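Local coordinates for protein ribonuclease VapC (PDB 5K8J) that probably acts as the RNase toxin of a toxin-antitoxin system, a PIN-domain nuclease that depends on magnesium, at residues 2-14 and 98-112. Numbering follows the deposited sequence.
Sequences AYVLDTNVAIHLR and IAAQALAHRATFVTF
V4 spreads its two methyls over helix 98-104 and the turn after it. CG1, anti to the backbone N (chi1 174°), meets I98 CG2 at 3.8 Å, while CG2 touches the CB atoms of both A102 and A107. Strands 3-5 and 108-111 run parallel beneath this packing, and four backbone hydrogen bonds join the segments along and just beyond these strands. T108 N gives to A2 O and V4 N to T108 O; V110 N gives to V4 O at 3.0 Å and D6 N to V110 O. On the other face of the sheet, Y3 lies alongside T108, its CD1 3.7 Å from T108 CB and also against V110 CG2. L5 CD2 touches V110 CB there.

At the C-terminal strand ends, D6 sits at the N-cap position of helix 7-14. Its OD2 uses the anti lone pair to accept from T111 OG1 at 2.8 Å. F109 CZ presses on D6 CG at 3.3 Å, with carboxylate and ring planes 51° apart. T7 N reaches D6 OD1 from above the carboxylate plane. Together these contacts would restrict rotation of the carboxylate. Further along the helix, V9 CG2 stands over the centre of the F112 ring, 4.0 Å from its centroid. The edge of the same ring points at the H12 face in a T-shaped pair, planes at 70°. H12 ND1 is hydrogen-bonded to D17 OD2.

Strand order 3-2-1-4-5 places these two strands side by side in the parallel sheet of the PIN domain. D6, with D95 nearby, is predicted to bind magnesium, consistent with the acidic PIN nuclease site at the C-terminal strand ends.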
loop_
_atom_site.group_PDB
_atom_site.type_symbol
_atom_site.label_atom_id
_atom_site.label_comp_id
_atom_site.label_asym_id
_atom_site.label_seq_id
_atom_site.Cartn_x
_atom_site.Cartn_y
_atom_site.Cartn_z
ATOM N N ALA B 2 -15.505 17.245 4.254
ATOM C CA ALA B 2 -15.693 16.510 5.509
ATOM C C ALA B 2 -14.782 17.024 6.621
ATOM O O ALA B 2 -13.745 17.624 6.360
ATOM C CB ALA B 2 -15.460 15.033 5.300
ATOM N N TYR B 3 -15.200 16.762 7.861
ATOM C CA TYR B 3 -14.517 17.226 9.064
ATOM C C TYR B 3 -14.302 16.041 9.985
ATOM O O TYR B 3 -15.196 15.208 10.145
ATOM C CB TYR B 3 -15.342 18.299 9.804
ATOM C CG TYR B 3 -15.592 19.506 8.934
ATOM C CD1 TYR B 3 -14.665 20.523 8.861
ATOM C CD2 TYR B 3 -16.734 19.593 8.158
ATOM C CE1 TYR B 3 -14.875 21.611 8.053
ATOM C CE2 TYR B 3 -16.958 20.682 7.341
ATOM C CZ TYR B 3 -16.023 21.692 7.297
ATOM O OH TYR B 3 -16.197 22.787 6.472
ATOM N N VAL B 4 -13.119 15.970 10.580
ATOM C CA VAL B 4 -12.851 15.070 11.707
ATOM C C VAL B 4 -12.808 15.902 12.977
ATOM O O VAL B 4 -12.038 16.868 13.060
ATOM C CB VAL B 4 -11.525 14.326 11.512
ATOM C CG1 VAL B 4 -11.184 13.491 12.753
ATOM C CG2 VAL B 4 -11.593 13.419 10.303
ATOM N N LEU B 5 -13.620 15.542 13.980
ATOM C CA LEU B 5 -13.640 16.266 15.238
ATOM C C LEU B 5 -12.531 15.747 16.131
ATOM O O LEU B 5 -12.424 14.537 16.344
ATOM C CB LEU B 5 -14.979 16.078 15.962
ATOM C CG LEU B 5 -16.219 16.535 15.203
ATOM C CD1 LEU B 5 -17.494 16.470 16.117
ATOM C CD2 LEU B 5 -16.060 17.954 14.679
ATOM N N ASP B 6 -11.732 16.652 16.688
ATOM C CA ASP B 6 -10.770 16.211 17.693
ATOM C C ASP B 6 -11.513 15.675 18.914
ATOM O O ASP B 6 -12.673 16.003 19.176
ATOM C CB ASP B 6 -9.837 17.358 18.089
ATOM C CG ASP B 6 -8.516 16.874 18.748
ATOM O OD1 ASP B 6 -8.289 15.632 18.873
ATOM O OD2 ASP B 6 -7.712 17.776 19.111
ATOM N N THR B 7 -10.819 14.858 19.692
ATOM C CA THR B 7 -11.492 14.235 20.840
ATOM C C THR B 7 -12.111 15.266 21.779
ATOM O O THR B 7 -13.220 15.058 22.299
ATOM C CB THR B 7 -10.503 13.361 21.598
ATOM O OG1 THR B 7 -10.030 12.353 20.708
ATOM C CG2 THR B 7 -11.149 12.733 22.817
ATOM N N ASN B 8 -11.387 16.356 22.061
ATOM C CA ASN B 8 -11.873 17.359 23.008
ATOM C C ASN B 8 -13.205 17.910 22.539
ATOM O O ASN B 8 -14.120 18.130 23.337
ATOM C CB ASN B 8 -10.855 18.493 23.134
ATOM C CG ASN B 8 -10.303 18.955 21.726
ATOM O OD1 ASN B 8 -11.003 18.853 20.726
ATOM N ND2 ASN B 8 -9.067 19.442 21.667
ATOM N N VAL B 9 -13.327 18.153 21.230
ATOM C CA VAL B 9 -14.583 18.648 20.669
ATOM C C VAL B 9 -15.696 17.631 20.903
ATOM O O VAL B 9 -16.816 17.991 21.297
ATOM C CB VAL B 9 -14.417 18.965 19.165
ATOM C CG1 VAL B 9 -15.739 19.415 18.547
ATOM C CG2 VAL B 9 -13.356 20.042 18.951
ATOM N N ALA B 10 -15.413 16.348 20.631
ATOM C CA ALA B 10 -16.411 15.310 20.842
ATOM C C ALA B 10 -16.788 15.181 22.312
ATOM O O ALA B 10 -17.948 14.899 22.629
ATOM C CB ALA B 10 -15.905 13.981 20.301
ATOM N N ILE B 11 -15.820 15.314 23.217
ATOM C CA ILE B 11 -16.130 15.317 24.652
ATOM C C ILE B 11 -17.105 16.442 24.998
ATOM O O ILE B 11 -18.059 16.250 25.771
ATOM C CB ILE B 11 -14.837 15.408 25.494
ATOM C CG1 ILE B 11 -14.094 14.091 25.476
ATOM C CG2 ILE B 11 -15.153 15.802 26.972
ATOM C CD1 ILE B 11 -12.707 14.154 26.055
ATOM N N HIS B 12 -16.867 17.643 24.476
ATOM C CA HIS B 12 -17.755 18.759 24.773
ATOM C C HIS B 12 -19.151 18.519 24.228
ATOM O O HIS B 12 -20.148 18.919 24.848
ATOM C CB HIS B 12 -17.131 20.044 24.218
ATOM C CG HIS B 12 -16.034 20.582 25.096
ATOM N ND1 HIS B 12 -16.112 21.823 25.697
ATOM C CD2 HIS B 12 -14.882 20.023 25.540
ATOM C CE1 HIS B 12 -15.039 22.015 26.444
ATOM N NE2 HIS B 12 -14.278 20.937 26.370
ATOM N N LEU B 13 -19.249 17.822 23.102
ATOM C CA LEU B 13 -20.546 17.408 22.584
ATOM C C LEU B 13 -21.206 16.396 23.527
ATOM O O LEU B 13 -22.341 16.597 23.982
ATOM C CB LEU B 13 -20.345 16.851 21.165
ATOM C CG LEU B 13 -21.509 16.570 20.229
ATOM C CD1 LEU B 13 -22.419 17.792 20.121
ATOM C CD2 LEU B 13 -20.965 16.199 18.864
ATOM N N ARG B 14 -20.474 15.349 23.916
ATOM C CA ARG B 14 -21.020 14.340 24.826
ATOM C C ARG B 14 -21.484 14.955 26.145
ATOM O O ARG B 14 -22.518 14.549 26.704
ATOM C CB ARG B 14 -19.976 13.264 25.114
ATOM C CG ARG B 14 -20.530 12.101 25.991
ATOM C CD ARG B 14 -19.446 11.262 26.722
ATOM N NE ARG B 14 -18.669 12.111 27.632
ATOM C CZ ARG B 14 -17.396 11.918 27.961
ATOM N NH1 ARG B 14 -16.713 10.882 27.500
ATOM N NH2 ARG B 14 -16.789 12.784 28.763
ATOM N N ILE B 98 -5.000 10.769 15.023
ATOM C CA ILE B 98 -6.275 11.279 14.531
ATOM C C ILE B 98 -6.055 12.188 13.320
ATOM O O ILE B 98 -6.783 12.112 12.312
ATOM C CB ILE B 98 -7.040 11.976 15.667
ATOM C CG1 ILE B 98 -7.256 10.985 16.824
ATOM C CG2 ILE B 98 -8.383 12.498 15.114
ATOM C CD1 ILE B 98 -7.892 11.581 18.039
ATOM N N ALA B 99 -5.046 13.051 13.382
ATOM C CA ALA B 99 -4.721 13.868 12.221
ATOM C C ALA B 99 -4.385 13.018 11.002
ATOM O O ALA B 99 -4.747 13.364 9.871
ATOM C CB ALA B 99 -3.552 14.799 12.551
ATOM N N ALA B 100 -3.690 11.892 11.209
ATOM C CA ALA B 100 -3.363 10.978 10.114
ATOM C C ALA B 100 -4.619 10.436 9.439
ATOM O O ALA B 100 -4.658 10.238 8.223
ATOM C CB ALA B 100 -2.500 9.826 10.653
ATOM N N GLN B 101 -5.666 10.187 10.216
ATOM C CA GLN B 101 -6.902 9.711 9.626
ATOM C C GLN B 101 -7.566 10.806 8.806
ATOM O O GLN B 101 -8.126 10.539 7.745
ATOM C CB GLN B 101 -7.842 9.267 10.727
ATOM C CG GLN B 101 -7.319 8.063 11.476
ATOM C CD GLN B 101 -8.241 7.689 12.601
ATOM O OE1 GLN B 101 -8.183 8.288 13.654
ATOM N NE2 GLN B 101 -9.096 6.686 12.389
ATOM N N ALA B 102 -7.541 12.026 9.319
ATOM C CA ALA B 102 -8.058 13.155 8.557
ATOM C C ALA B 102 -7.311 13.315 7.240
ATOM O O ALA B 102 -7.920 13.536 6.186
ATOM C CB ALA B 102 -7.941 14.417 9.411
ATOM N N LEU B 103 -5.985 13.228 7.277
ATOM C CA LEU B 103 -5.204 13.295 6.046
ATOM C C LEU B 103 -5.588 12.203 5.071
ATOM O O LEU B 103 -5.777 12.462 3.880
ATOM C CB LEU B 103 -3.713 13.205 6.361
ATOM C CG LEU B 103 -3.130 14.456 7.029
ATOM C CD1 LEU B 103 -1.858 14.152 7.803
ATOM C CD2 LEU B 103 -2.829 15.479 5.986
ATOM N N ALA B 104 -5.672 10.966 5.542
ATOM C CA ALA B 104 -6.001 9.859 4.641
ATOM C C ALA B 104 -7.365 10.032 3.995
ATOM O O ALA B 104 -7.579 9.599 2.860
ATOM C CB ALA B 104 -5.964 8.563 5.429
ATOM N N HIS B 105 -8.311 10.641 4.711
ATOM C CA HIS B 105 -9.653 10.849 4.198
ATOM C C HIS B 105 -9.896 12.267 3.704
ATOM O O HIS B 105 -11.056 12.631 3.445
ATOM C CB HIS B 105 -10.673 10.442 5.262
ATOM C CG HIS B 105 -10.741 8.953 5.403
ATOM N ND1 HIS B 105 -11.613 8.172 4.676
ATOM C CD2 HIS B 105 -9.965 8.101 6.103
ATOM C CE1 HIS B 105 -11.386 6.899 4.941
ATOM N NE2 HIS B 105 -10.376 6.825 5.787
ATOM N N ARG B 106 -8.833 13.048 3.496
ATOM C CA ARG B 106 -8.932 14.361 2.860
ATOM C C ARG B 106 -9.969 15.217 3.578
ATOM O O ARG B 106 -10.795 15.899 2.949
ATOM C CB ARG B 106 -9.263 14.229 1.369
ATOM C CG ARG B 106 -8.257 13.403 0.567
ATOM C CD ARG B 106 -6.836 13.892 0.730
ATOM N NE ARG B 106 -5.915 13.367 -0.296
ATOM C CZ ARG B 106 -5.152 12.281 -0.171
ATOM N NH1 ARG B 106 -5.185 11.539 0.935
ATOM N NH2 ARG B 106 -4.344 11.922 -1.173
ATOM N N ALA B 107 -9.919 15.181 4.913
ATOM C CA ALA B 107 -10.888 15.865 5.761
ATOM C C ALA B 107 -10.203 16.966 6.558
ATOM O O ALA B 107 -9.017 16.860 6.892
ATOM C CB ALA B 107 -11.547 14.879 6.725
ATOM N N THR B 108 -10.963 18.011 6.881
ATOM C CA THR B 108 -10.466 19.083 7.732
ATOM C C THR B 108 -10.587 18.693 9.195
ATOM O O THR B 108 -11.595 18.117 9.619
ATOM C CB THR B 108 -11.240 20.354 7.422
ATOM O OG1 THR B 108 -10.951 20.752 6.072
ATOM C CG2 THR B 108 -10.889 21.511 8.369
ATOM N N PHE B 109 -9.520 18.956 9.946
ATOM C CA PHE B 109 -9.403 18.603 11.360
ATOM C C PHE B 109 -9.823 19.794 12.220
ATOM O O PHE B 109 -9.274 20.901 12.087
ATOM C CB PHE B 109 -7.972 18.165 11.670
ATOM C CG PHE B 109 -7.782 17.649 13.055
ATOM C CD1 PHE B 109 -7.114 18.403 13.983
ATOM C CD2 PHE B 109 -8.300 16.433 13.440
ATOM C CE1 PHE B 109 -6.948 17.937 15.272
ATOM C CE2 PHE B 109 -8.117 15.968 14.736
ATOM C CZ PHE B 109 -7.444 16.708 15.633
ATOM N N VAL B 110 -10.794 19.571 13.108
ATOM C CA VAL B 110 -11.389 20.609 13.945
ATOM C C VAL B 110 -10.947 20.395 15.388
ATOM O O VAL B 110 -11.177 19.315 15.956
ATOM C CB VAL B 110 -12.916 20.556 13.863
ATOM C CG1 VAL B 110 -13.524 21.614 14.744
ATOM C CG2 VAL B 110 -13.367 20.735 12.430
ATOM N N THR B 111 -10.317 21.401 15.976
ATOM C CA THR B 111 -9.652 21.189 17.256
ATOM C C THR B 111 -9.608 22.457 18.093
ATOM O O THR B 111 -9.608 23.587 17.586
ATOM C CB THR B 111 -8.225 20.643 17.066
ATOM O OG1 THR B 111 -7.607 20.439 18.347
ATOM C CG2 THR B 111 -7.377 21.593 16.291
ATOM N N PHE B 112 -9.612 22.256 19.414
ATOM C CA PHE B 112 -9.305 23.344 20.332
ATOM C C PHE B 112 -7.811 23.562 20.536
ATOM O O PHE B 112 -7.433 24.526 21.207
ATOM C CB PHE B 112 -9.877 23.054 21.723
ATOM C CG PHE B 112 -11.356 22.884 21.778
ATOM C CD1 PHE B 112 -12.205 23.702 21.073
ATOM C CD2 PHE B 112 -11.894 21.927 22.618
ATOM C CE1 PHE B 112 -13.589 23.530 21.168
ATOM C CE2 PHE B 112 -13.260 21.751 22.714
ATOM C CZ PHE B 112 -14.103 22.542 21.986
HETATM O O HOH W 1 -13.661 16.350 2.326
#